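Magnesium-protoporphyrin O-methyltransferase (Synechocystis sp., PDB 4QDK) transfers a methyl group from S-adenosyl-L-methionine to Mg-protoporphyrin IX, giving its 13-monomethyl ester on the pathway to chlorophyll. Local coordinates at residues 65-70 with 126-131; 71-76 with 97-102; 135-140 with 160-165. One frame throughout, in Å; residues are numbered along the deposited sequence.

In the fold
The three contacts lie round one S-adenosyl-L-homocysteine molecule, which all of them touch, in a class I methyltransferase fold with strand order 3-2-1-4-5-7-6. Interaction 1 pairs strands 65-69 and 130-133 in the parallel part of the sheet. Interaction 2, nested inside the chain loop that interaction 1 closes, sets the glycine-rich turn after strand 65-69 against helix 94-108. Interaction 3 follows in series and joins the loop after strand 130-133 to the next strand, 159-164. The centre of interaction 1 lies about 15 Å from the centre of each of the others, and those two are about 17 Å apart. Because strands 65-69 and 130-133 are neighbours, the loops that follow them meet at the cofactor.

Interaction 1 of 3, residues 65-70 with 126-131. With SAH (S-adenosyl-L-homocysteine), chain C.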
loop_
_atom_site.group_PDB
_atom_site.type_symbol
_atom_site.label_atom_id
_atom_site.label_comp_id
_atom_site.label_asym_id
_atom_site.label_seq_id
_atom_site.Cartn_x
_atom_site.Cartn_y
_atom_site.Cartn_z
ATOM N N LEU A 65 3.479 13.049 -7.836
ATOM C CA LEU A 65 4.168 12.628 -9.050
ATOM C C LEU A 65 5.492 11.957 -8.714
ATOM O O LEU A 65 6.400 12.594 -8.180
ATOM C CB LEU A 65 4.405 13.824 -9.973
ATOM C CG LEU A 65 3.301 14.134 -10.985
ATOM C CD1 LEU A 65 3.473 15.535 -11.550
ATOM C CD2 LEU A 65 3.311 13.103 -12.103
ATOM N N VAL A 66 5.599 10.671 -9.035
ATOM C CA VAL A 66 6.788 9.895 -8.703
ATOM C C VAL A 66 7.389 9.220 -9.935
ATOM O O VAL A 66 6.670 8.646 -10.759
ATOM C CB VAL A 66 6.471 8.818 -7.634
ATOM C CG1 VAL A 66 7.707 7.982 -7.320
ATOM C CG2 VAL A 66 5.927 9.468 -6.367
ATOM N N CYS A 67 8.709 9.311 -10.060
ATOM C CA CYS A 67 9.449 8.578 -11.078
ATOM C C CYS A 67 10.169 7.400 -10.432
ATOM O O CYS A 67 10.975 7.579 -9.518
ATOM C CB CYS A 67 10.463 9.495 -11.771
ATOM S SG CYS A 67 11.661 8.651 -12.841
ATOM N N ASP A 68 9.855 6.196 -10.897
ATOM C CA ASP A 68 10.531 4.987 -10.440
ATOM C C ASP A 68 11.486 4.538 -11.544
ATOM O O ASP A 68 11.071 3.911 -12.519
ATOM C CB ASP A 68 9.498 3.901 -10.105
ATOM C CG ASP A 68 10.111 2.688 -9.423
ATOM O OD1 ASP A 68 11.324 2.710 -9.135
ATOM O OD2 ASP A 68 9.368 1.714 -9.155
ATOM N N ALA A 69 12.763 4.890 -11.399
ATOM C CA ALA A 69 13.762 4.637 -12.435
ATOM C C ALA A 69 14.476 3.304 -12.223
ATOM O O ALA A 69 15.105 3.085 -11.189
ATOM C CB ALA A 69 14.771 5.783 -12.494
ATOM N N GLY A 70 14.380 2.421 -13.212
ATOM C CA GLY A 70 14.862 1.058 -13.069
ATOM C C GLY A 70 13.865 0.255 -12.256
ATOM O O GLY A 70 14.230 -0.444 -11.312
ATOM N N GLY A 126 11.203 14.777 -18.292
ATOM C CA GLY A 126 10.096 15.176 -17.442
ATOM C C GLY A 126 10.528 15.704 -16.087
ATOM O O GLY A 126 11.720 15.813 -15.804
ATOM N N LYS A 127 9.546 16.039 -15.256
ATOM C CA LYS A 127 9.789 16.559 -13.915
ATOM C C LYS A 127 8.842 15.897 -12.924
ATOM O O LYS A 127 7.658 15.713 -13.210
ATOM C CB LYS A 127 9.596 18.078 -13.881
ATOM C CG LYS A 127 10.598 18.865 -14.715
ATOM C CD LYS A 127 12.002 18.775 -14.136
ATOM C CE LYS A 127 12.975 19.637 -14.928
ATOM N NZ LYS A 127 14.349 19.609 -14.352
ATOM N N TYR A 128 9.365 15.542 -11.756
ATOM C CA TYR A 128 8.590 14.817 -10.758
ATOM C C TYR A 128 8.894 15.395 -9.387
ATOM O O TYR A 128 9.960 15.972 -9.177
ATOM C CB TYR A 128 8.950 13.325 -10.789
ATOM C CG TYR A 128 9.065 12.752 -12.186
ATOM C CD1 TYR A 128 10.255 12.842 -12.901
ATOM C CD2 TYR A 128 7.984 12.122 -12.792
ATOM C CE1 TYR A 128 10.362 12.329 -14.180
ATOM C CE2 TYR A 128 8.084 11.601 -14.070
ATOM C CZ TYR A 128 9.276 11.706 -14.758
ATOM O OH TYR A 128 9.383 11.190 -16.032
ATOM N N ASP A 129 7.961 15.254 -8.451
ATOM C CA ASP A 129 8.236 15.676 -7.085
ATOM C C ASP A 129 9.328 14.794 -6.507
ATOM O O ASP A 129 10.273 15.275 -5.880
ATOM C CB ASP A 129 6.989 15.572 -6.210
ATOM C CG ASP A 129 7.289 15.835 -4.745
ATOM O OD1 ASP A 129 7.665 14.881 -4.028
ATOM O OD2 ASP A 129 7.157 16.997 -4.309
ATOM N N THR A 130 9.183 13.493 -6.730
ATOM C CA THR A 130 10.076 12.502 -6.151
ATOM C C THR A 130 10.569 11.527 -7.214
ATOM O O THR A 130 9.775 10.957 -7.968
ATOM C CB THR A 130 9.370 11.718 -5.024
ATOM O OG1 THR A 130 9.063 12.610 -3.944
ATOM C CG2 THR A 130 10.255 10.588 -4.513
ATOM N N VAL A 131 11.884 11.358 -7.278
ATOM C CA VAL A 131 12.498 10.386 -8.171
ATOM C C VAL A 131 13.150 9.293 -7.335
ATOM O O VAL A 131 13.856 9.578 -6.365
ATOM C CB VAL A 131 13.556 11.048 -9.081
ATOM C CG1 VAL A 131 14.225 10.009 -9.968
ATOM C CG2 VAL A 131 12.916 12.135 -9.927
HETATM N N SAH C . 14.181 -1.019 -8.687
HETATM C CA SAH C . 13.514 -2.310 -8.822
HETATM C CB SAH C . 14.321 -3.269 -9.690
HETATM C CG SAH C . 15.762 -3.496 -9.246
HETATM S SD SAH C . 16.575 -4.797 -10.214
HETATM C C SAH C . 13.285 -2.931 -7.453
HETATM O O SAH C . 12.388 -3.756 -7.276
HETATM O OXT SAH C . 13.994 -2.616 -6.496
HETATM C "C5'" SAH C . 17.530 -3.566 -11.133
HETATM C "C4'" SAH C . 16.811 -3.105 -12.396
HETATM O "O4'" SAH C . 17.467 -1.974 -12.933
HETATM C "C3'" SAH C . 16.790 -4.159 -13.497
HETATM O "O3'" SAH C . 15.449 -4.417 -13.844
HETATM C "C2'" SAH C . 17.503 -3.511 -14.670
HETATM O "O2'" SAH C . 16.894 -3.819 -15.902
HETATM C "C1'" SAH C . 17.383 -2.034 -14.339
HETATM N N9 SAH C . 18.426 -1.199 -14.958
HETATM C C8 SAH C . 19.767 -1.464 -15.043
HETATM N N7 SAH C . 20.362 -0.432 -15.686
HETATM C C5 SAH C . 19.418 0.484 -16.007
HETATM C C6 SAH C . 19.479 1.708 -16.660
HETATM N N6 SAH C . 20.641 2.178 -17.106
HETATM N N1 SAH C . 18.322 2.433 -16.853
HETATM C C2 SAH C . 17.114 1.946 -16.390
HETATM N N3 SAH C . 17.063 0.729 -15.743
HETATM C C4 SAH C . 18.197 0.011 -15.555
#
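C67 of strand 65-69 sets its side chain over one face of the Y128 ring and beside V131. Its CB lies 3.5 Å from the centroid of the Y128 ring and only 9° off the ring normal, the geometry of a CH-pi contact over the ring centre. From the same CB, V131 CG2 is 4.0 Å away. At the tip, SG stays over the face but leans from the centre, 4.4 Å from the Y128 centroid, a cysteine sulfur-aromatic contact; it also approaches V131 CG1. The sulfur stands anti to the C67 backbone N (chi1 169°), which carries it forward along the strand while CB keeps the central position above the ring. The Y128 hydroxyl is bonded to G125 O, a second hold on the ring.

Beneath these side chains the backbones pair as parallel strands, with bridges V66-T130 and C67-V131. C67 N donates to T130 O at 2.9 Å, and T130 N donates to L65 O at 3.3 Å; both N-H groups point almost straight at their acceptors (165°). A weak, bent bond from D129 N gives L65 O a second donor, where the chain turns a corner before strand 130-133. T130 OG1 donates to D129 OD1 at 2.7 Å, meeting the carboxylate on its anti side, and R158 forms a salt bridge with the same oxygen.

In the Rossmann-like sheet, strand 65-69 is central: strand 86-91 hydrogen-bonds to its other edge through V66 and D68, and strand 159-164 follows beyond 130-133. Where strand 65-69 ends, G70 O accepts a bond from the SAH amino N at 2.7 Å. Helix 142-153 packs L152 against A69 and V131, on the side of the sheet that carries C67.

Interaction 2 of 3, residues 71-76 with 97-102; sequences CGVGSL and VGEAQQ. With SAH (S-adenosyl-L-homocysteine), chain C.
V73 and A100 bring the glycine-rich turn of a class I methyltransferase, the loop that follows the first strand of its Rossmann-like sheet, against helix 94-108. Their CA atoms are 4.0 Å apart, a close approach of loop backbone to helix. No hydrogen bond crosses between segments 71-76 and 97-102.

Backbone contacts come first. V73 O faces A100 CA at 3.5 Å with an angle of 146° at the hydrogen, a CA-H...O contact. Within the turn, G74 N donates to C71 O at 3.0 Å, closing the chain on itself and presenting this curve to the helix. A100 CB pushes into that curve, 3.6 Å from G72 O. G72 and G74 both have positive phi; G72 CA passes close to the ligand at SAH O3', and G74 N lies 3.8 Å from A100 CB.

Apolar contact between side chains is carried by V73 and E99, which run side by side and point the same way. The glutamate chain leaves with CG anti to its own backbone N (chi1 -176°) and then bends at chi2, 76°, laying its methylene groups along the valine. V73 CG1 and E99 CG, 3.6 Å apart, are the closest pair of side-chain atoms across the contact. The E99 carboxylate forms a salt bridge with R25, so the charged end has a partner beyond the contact.

Ligand contacts lie on the other flank of the turn. G72 N is hydrogen-bonded to D91, whose carboxylate also bonds SAH, while C71 O and SAH CA are 3.5 Å apart.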
loop_
_atom_site.group_PDB
_atom_site.type_symbol
_atom_site.label_atom_id
_atom_site.label_comp_id
_atom_site.label_asym_id
_atom_site.label_seq_id
_atom_site.Cartn_x
_atom_site.Cartn_y
_atom_site.Cartn_z
ATOM N N CYS A 71 12.597 0.352 -12.644
ATOM C CA CYS A 71 11.489 -0.137 -11.831
ATOM C C CYS A 71 11.393 -1.656 -11.711
ATOM O O CYS A 71 10.636 -2.161 -10.882
ATOM C CB CYS A 71 10.166 0.420 -12.363
ATOM S SG CYS A 71 9.744 -0.123 -14.029
ATOM N N GLY A 72 12.149 -2.377 -12.533
ATOM C CA GLY A 72 12.093 -3.828 -12.535
ATOM C C GLY A 72 10.694 -4.323 -12.853
ATOM O O GLY A 72 10.068 -3.860 -13.805
ATOM N N VAL A 73 10.194 -5.251 -12.044
ATOM C CA VAL A 73 8.852 -5.791 -12.248
ATOM C C VAL A 73 7.797 -4.998 -11.478
ATOM O O VAL A 73 6.684 -5.476 -11.254
ATOM C CB VAL A 73 8.770 -7.282 -11.864
ATOM C CG1 VAL A 73 9.682 -8.109 -12.758
ATOM C CG2 VAL A 73 9.127 -7.476 -10.403
ATOM N N GLY A 74 8.158 -3.784 -11.076
ATOM C CA GLY A 74 7.225 -2.878 -10.429
ATOM C C GLY A 74 6.992 -3.144 -8.954
ATOM O O GLY A 74 5.954 -2.769 -8.413
ATOM N N SER A 75 7.964 -3.774 -8.299
ATOM C CA SER A 75 7.850 -4.106 -6.878
ATOM C C SER A 75 7.542 -2.892 -6.009
ATOM O O SER A 75 6.865 -3.010 -4.989
ATOM C CB SER A 75 9.127 -4.786 -6.381
ATOM O OG SER A 75 9.319 -6.037 -7.021
ATOM N N LEU A 76 8.040 -1.728 -6.422
ATOM C CA LEU A 76 7.804 -0.485 -5.699
ATOM C C LEU A 76 6.713 0.347 -6.359
ATOM O O LEU A 76 5.925 1.004 -5.673
ATOM C CB LEU A 76 9.097 0.331 -5.604
ATOM C CG LEU A 76 8.968 1.743 -5.024
ATOM C CD1 LEU A 76 8.706 1.702 -3.526
ATOM C CD2 LEU A 76 10.202 2.570 -5.345
ATOM N N VAL A 97 9.894 -4.562 -17.980
ATOM C CA VAL A 97 8.777 -3.648 -18.198
ATOM C C VAL A 97 7.486 -4.407 -18.501
ATOM O O VAL A 97 6.429 -4.096 -17.951
ATOM C CB VAL A 97 9.082 -2.657 -19.345
ATOM C CG1 VAL A 97 7.822 -1.914 -19.767
ATOM C CG2 VAL A 97 10.173 -1.682 -18.925
ATOM N N GLY A 98 7.582 -5.406 -19.374
ATOM C CA GLY A 98 6.430 -6.208 -19.744
ATOM C C GLY A 98 5.841 -6.946 -18.558
ATOM O O GLY A 98 4.623 -7.055 -18.422
ATOM N N GLU A 99 6.712 -7.450 -17.691
ATOM C CA GLU A 99 6.272 -8.156 -16.495
ATOM C C GLU A 99 5.607 -7.194 -15.514
ATOM O O GLU A 99 4.599 -7.526 -14.890
ATOM C CB GLU A 99 7.450 -8.870 -15.829
ATOM C CG GLU A 99 7.073 -9.718 -14.623
ATOM C CD GLU A 99 6.404 -11.024 -15.004
ATOM O OE1 GLU A 99 6.256 -11.294 -16.215
ATOM O OE2 GLU A 99 6.028 -11.785 -14.090
ATOM N N ALA A 100 6.175 -5.998 -15.388
ATOM C CA ALA A 100 5.620 -4.973 -14.510
ATOM C C ALA A 100 4.206 -4.598 -14.941
ATOM O O ALA A 100 3.301 -4.495 -14.113
ATOM C CB ALA A 100 6.515 -3.742 -14.495
ATOM N N GLN A 101 4.027 -4.397 -16.244
ATOM C CA GLN A 101 2.720 -4.065 -16.800
ATOM C C GLN A 101 1.702 -5.169 -16.536
ATOM O O GLN A 101 0.569 -4.897 -16.149
ATOM C CB GLN A 101 2.826 -3.800 -18.305
ATOM C CG GLN A 101 3.515 -2.492 -18.667
ATOM C CD GLN A 101 3.787 -2.366 -20.157
ATOM O OE1 GLN A 101 3.919 -3.366 -20.861
ATOM N NE2 GLN A 101 3.872 -1.133 -20.643
ATOM N N GLN A 102 2.111 -6.417 -16.740
ATOM C CA GLN A 102 1.208 -7.545 -16.543
ATOM C C GLN A 102 0.874 -7.727 -15.061
ATOM O O GLN A 102 -0.269 -8.020 -14.706
ATOM C CB GLN A 102 1.786 -8.822 -17.172
ATOM C CG GLN A 102 2.295 -9.871 -16.194
ATOM C CD GLN A 102 1.345 -11.043 -16.052
ATOM O OE1 GLN A 102 0.303 -11.094 -16.705
ATOM N NE2 GLN A 102 1.702 -11.996 -15.197
HETATM N N SAH C . 14.181 -1.019 -8.687
HETATM C CA SAH C . 13.514 -2.310 -8.822
HETATM C CB SAH C . 14.321 -3.269 -9.690
HETATM C CG SAH C . 15.762 -3.496 -9.246
HETATM S SD SAH C . 16.575 -4.797 -10.214
HETATM C C SAH C . 13.285 -2.931 -7.453
HETATM O O SAH C . 12.388 -3.756 -7.276
HETATM O OXT SAH C . 13.994 -2.616 -6.496
HETATM C "C5'" SAH C . 17.530 -3.566 -11.133
HETATM C "C4'" SAH C . 16.811 -3.105 -12.396
HETATM O "O4'" SAH C . 17.467 -1.974 -12.933
HETATM C "C3'" SAH C . 16.790 -4.159 -13.497
HETATM O "O3'" SAH C . 15.449 -4.417 -13.844
HETATM C "C2'" SAH C . 17.503 -3.511 -14.670
HETATM O "O2'" SAH C . 16.894 -3.819 -15.902
HETATM C "C1'" SAH C . 17.383 -2.034 -14.339
HETATM N N9 SAH C . 18.426 -1.199 -14.958
HETATM C C8 SAH C . 19.767 -1.464 -15.043
HETATM N N7 SAH C . 20.362 -0.432 -15.686
HETATM C C5 SAH C . 19.418 0.484 -16.007
HETATM C C6 SAH C . 19.479 1.708 -16.660
HETATM N N6 SAH C . 20.641 2.178 -17.106
HETATM N N1 SAH C . 18.322 2.433 -16.853
HETATM C C2 SAH C . 17.114 1.946 -16.390
HETATM N N3 SAH C . 17.063 0.729 -15.743
HETATM C C4 SAH C . 18.197 0.011 -15.555
#

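Interaction 3 of 3, residues 135-140 with 160-165. With SAH (S-adenosyl-L-homocysteine), chain C.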
loop_
_atom_site.group_PDB
_atom_site.type_symbol
_atom_site.label_atom_id
_atom_site.label_comp_id
_atom_site.label_asym_id
_atom_site.label_seq_id
_atom_site.Cartn_x
_atom_site.Cartn_y
_atom_site.Cartn_z
ATOM N N ASP A 135 18.212 -0.268 -5.884
ATOM C CA ASP A 135 18.959 -1.475 -6.246
ATOM C C ASP A 135 19.351 -1.545 -7.724
ATOM O O ASP A 135 19.364 -2.624 -8.324
ATOM C CB ASP A 135 18.187 -2.734 -5.833
ATOM C CG ASP A 135 17.989 -2.833 -4.328
ATOM O OD1 ASP A 135 18.635 -2.063 -3.586
ATOM O OD2 ASP A 135 17.196 -3.692 -3.883
ATOM N N VAL A 136 19.675 -0.390 -8.297
ATOM C CA VAL A 136 20.104 -0.304 -9.689
ATOM C C VAL A 136 21.589 0.043 -9.775
ATOM O O VAL A 136 22.323 -0.484 -10.619
ATOM C CB VAL A 136 19.301 0.770 -10.458
ATOM C CG1 VAL A 136 19.832 0.934 -11.878
ATOM C CG2 VAL A 136 17.817 0.427 -10.467
ATOM N N LEU A 137 22.028 0.931 -8.886
ATOM C CA LEU A 137 23.397 1.442 -8.913
ATOM C C LEU A 137 24.470 0.375 -8.688
ATOM O O LEU A 137 25.624 0.559 -9.079
ATOM C CB LEU A 137 23.559 2.585 -7.906
ATOM C CG LEU A 137 22.756 3.846 -8.237
ATOM C CD1 LEU A 137 22.871 4.869 -7.123
ATOM C CD2 LEU A 137 23.215 4.441 -9.561
ATOM N N ILE A 138 24.092 -0.740 -8.070
ATOM C CA ILE A 138 25.024 -1.834 -7.817
ATOM C C ILE A 138 25.614 -2.388 -9.125
ATOM O O ILE A 138 26.694 -2.983 -9.130
ATOM C CB ILE A 138 24.341 -2.960 -6.999
ATOM C CG1 ILE A 138 25.359 -4.001 -6.529
ATOM C CG2 ILE A 138 23.216 -3.606 -7.801
ATOM C CD1 ILE A 138 24.774 -5.041 -5.598
ATOM N N HIS A 139 24.904 -2.179 -10.230
ATOM C CA HIS A 139 25.331 -2.700 -11.528
ATOM C C HIS A 139 26.294 -1.779 -12.274
ATOM O O HIS A 139 26.660 -2.053 -13.419
ATOM C CB HIS A 139 24.111 -2.988 -12.406
ATOM C CG HIS A 139 23.148 -3.957 -11.798
ATOM N ND1 HIS A 139 23.435 -5.294 -11.643
ATOM C CD2 HIS A 139 21.900 -3.779 -11.300
ATOM C CE1 HIS A 139 22.405 -5.902 -11.079
ATOM N NE2 HIS A 139 21.463 -5.004 -10.861
ATOM N N TYR A 140 26.703 -0.688 -11.631
ATOM C CA TYR A 140 27.587 0.279 -12.278
ATOM C C TYR A 140 28.698 0.759 -11.350
ATOM O O TYR A 140 28.474 0.935 -10.157
ATOM C CB TYR A 140 26.774 1.474 -12.784
ATOM C CG TYR A 140 25.701 1.100 -13.783
ATOM C CD1 TYR A 140 25.978 1.053 -15.143
ATOM C CD2 TYR A 140 24.412 0.786 -13.363
ATOM C CE1 TYR A 140 25.002 0.710 -16.059
ATOM C CE2 TYR A 140 23.429 0.440 -14.277
ATOM C CZ TYR A 140 23.730 0.404 -15.622
ATOM O OH TYR A 140 22.756 0.062 -16.534
ATOM N N LEU A 160 15.007 12.937 -4.139
ATOM C CA LEU A 160 15.630 11.808 -4.812
ATOM C C LEU A 160 15.960 10.730 -3.783
ATOM O O LEU A 160 16.658 10.991 -2.805
ATOM C CB LEU A 160 16.897 12.258 -5.546
ATOM C CG LEU A 160 17.744 11.198 -6.250
ATOM C CD1 LEU A 160 16.926 10.452 -7.293
ATOM C CD2 LEU A 160 18.970 11.847 -6.884
ATOM N N ILE A 161 15.436 9.528 -3.996
ATOM C CA ILE A 161 15.713 8.398 -3.115
ATOM C C ILE A 161 16.537 7.352 -3.852
ATOM O O ILE A 161 16.197 6.959 -4.967
ATOM C CB ILE A 161 14.416 7.752 -2.588
ATOM C CG1 ILE A 161 13.658 8.741 -1.701
ATOM C CG2 ILE A 161 14.725 6.478 -1.808
ATOM C CD1 ILE A 161 12.283 8.259 -1.282
ATOM N N LEU A 162 17.625 6.917 -3.226
ATOM C CA LEU A 162 18.540 5.963 -3.837
ATOM C C LEU A 162 18.839 4.827 -2.876
ATOM O O LEU A 162 18.860 5.022 -1.663
ATOM C CB LEU A 162 19.864 6.648 -4.190
ATOM C CG LEU A 162 19.879 7.866 -5.111
ATOM C CD1 LEU A 162 21.301 8.389 -5.253
ATOM C CD2 LEU A 162 19.304 7.504 -6.466
ATOM N N SER A 163 19.080 3.639 -3.418
ATOM C CA SER A 163 19.618 2.551 -2.614
ATOM C C SER A 163 20.834 1.933 -3.295
ATOM O O SER A 163 20.896 1.837 -4.522
ATOM C CB SER A 163 18.553 1.492 -2.299
ATOM O OG SER A 163 18.279 0.672 -3.422
ATOM N N PHE A 164 21.806 1.530 -2.486
ATOM C CA PHE A 164 23.054 0.981 -2.999
ATOM C C PHE A 164 23.671 0.062 -1.962
ATOM O O PHE A 164 23.294 0.091 -0.789
ATOM C CB PHE A 164 24.038 2.099 -3.357
ATOM C CG PHE A 164 24.411 2.980 -2.193
ATOM C CD1 PHE A 164 23.592 4.034 -1.814
ATOM C CD2 PHE A 164 25.580 2.758 -1.482
ATOM C CE1 PHE A 164 23.929 4.849 -0.745
ATOM C CE2 PHE A 164 25.923 3.568 -0.411
ATOM C CZ PHE A 164 25.095 4.614 -0.042
ATOM N N ALA A 165 24.626 -0.752 -2.396
ATOM C CA ALA A 165 25.326 -1.644 -1.488
ATOM C C ALA A 165 26.664 -1.042 -1.081
ATOM O O ALA A 165 27.523 -0.801 -1.925
ATOM C CB ALA A 165 25.532 -3.004 -2.136
HETATM N N SAH C . 14.181 -1.019 -8.687
HETATM C CA SAH C . 13.514 -2.310 -8.822
HETATM C CB SAH C . 14.321 -3.269 -9.690
HETATM C CG SAH C . 15.762 -3.496 -9.246
HETATM S SD SAH C . 16.575 -4.797 -10.214
HETATM C C SAH C . 13.285 -2.931 -7.453
HETATM O O SAH C . 12.388 -3.756 -7.276
HETATM O OXT SAH C . 13.994 -2.616 -6.496
HETATM C "C5'" SAH C . 17.530 -3.566 -11.133
HETATM C "C4'" SAH C . 16.811 -3.105 -12.396
HETATM O "O4'" SAH C . 17.467 -1.974 -12.933
HETATM C "C3'" SAH C . 16.790 -4.159 -13.497
HETATM O "O3'" SAH C . 15.449 -4.417 -13.844
HETATM C "C2'" SAH C . 17.503 -3.511 -14.670
HETATM O "O2'" SAH C . 16.894 -3.819 -15.902
HETATM C "C1'" SAH C . 17.383 -2.034 -14.339
HETATM N N9 SAH C . 18.426 -1.199 -14.958
HETATM C C8 SAH C . 19.767 -1.464 -15.043
HETATM N N7 SAH C . 20.362 -0.432 -15.686
HETATM C C5 SAH C . 19.418 0.484 -16.007
HETATM C C6 SAH C . 19.479 1.708 -16.660
HETATM N N6 SAH C . 20.641 2.178 -17.106
HETATM N N1 SAH C . 18.322 2.433 -16.853
HETATM C C2 SAH C . 17.114 1.946 -16.390
HETATM N N3 SAH C . 17.063 0.729 -15.743
HETATM C C4 SAH C . 18.197 0.011 -15.555
HETATM O O HOH W 1 20.041 2.174 -7.039
HETATM O O HOH W 2 22.035 -0.256 -5.922
#
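D135 and S163 approach where the loop after strand 130-133 passes the C-terminal end of strand 159-164, at the C-terminal ends of the parallel strands, where a Rossmann-like methyltransferase sheet holds its cofactor. The backbones are 5.5 Å apart between D135 CA and S163 CA. D135 has a left-handed backbone conformation, and the chain then enters a short 3-10 turn at 137-139.

Two waters bridge the backbones. Both donate to S163 O; water 1 accepts from V136 N at 2.9 Å, and water 2 accepts a weak bond from I138 N. S163 O is thus linked through water to two N-H groups of the loop, one of the links weak.

Directly across the contact, D135 N donates to S163 OG at 2.6 Å, with the N-H bent to 142°. With chi1 at 76°, the serine hydroxyl sits between its own backbone N and carbonyl carbon, and from there it reaches the loop. D135 OD1 lies 2.8 Å from the same OG; the carboxylate has further partners in S222 and, through OD2, Y220. Apolar groups complete the join: L137 CD1 meets L162 CD1 alongside I149 of helix 142-153, while I138, in one of its two conformers, extends CD1 to the A165 methyl at 4.1 Å.

The turn also shapes the ligand site. V136 CG2 packs against the ribose, 3.5 Å from SAH O4', and D135 O approaches SAH C5'. The Y140 ring meets the adenine with its edge, nearly in plane, and Y140 OH donates to SAH N7 at 2.6 Å.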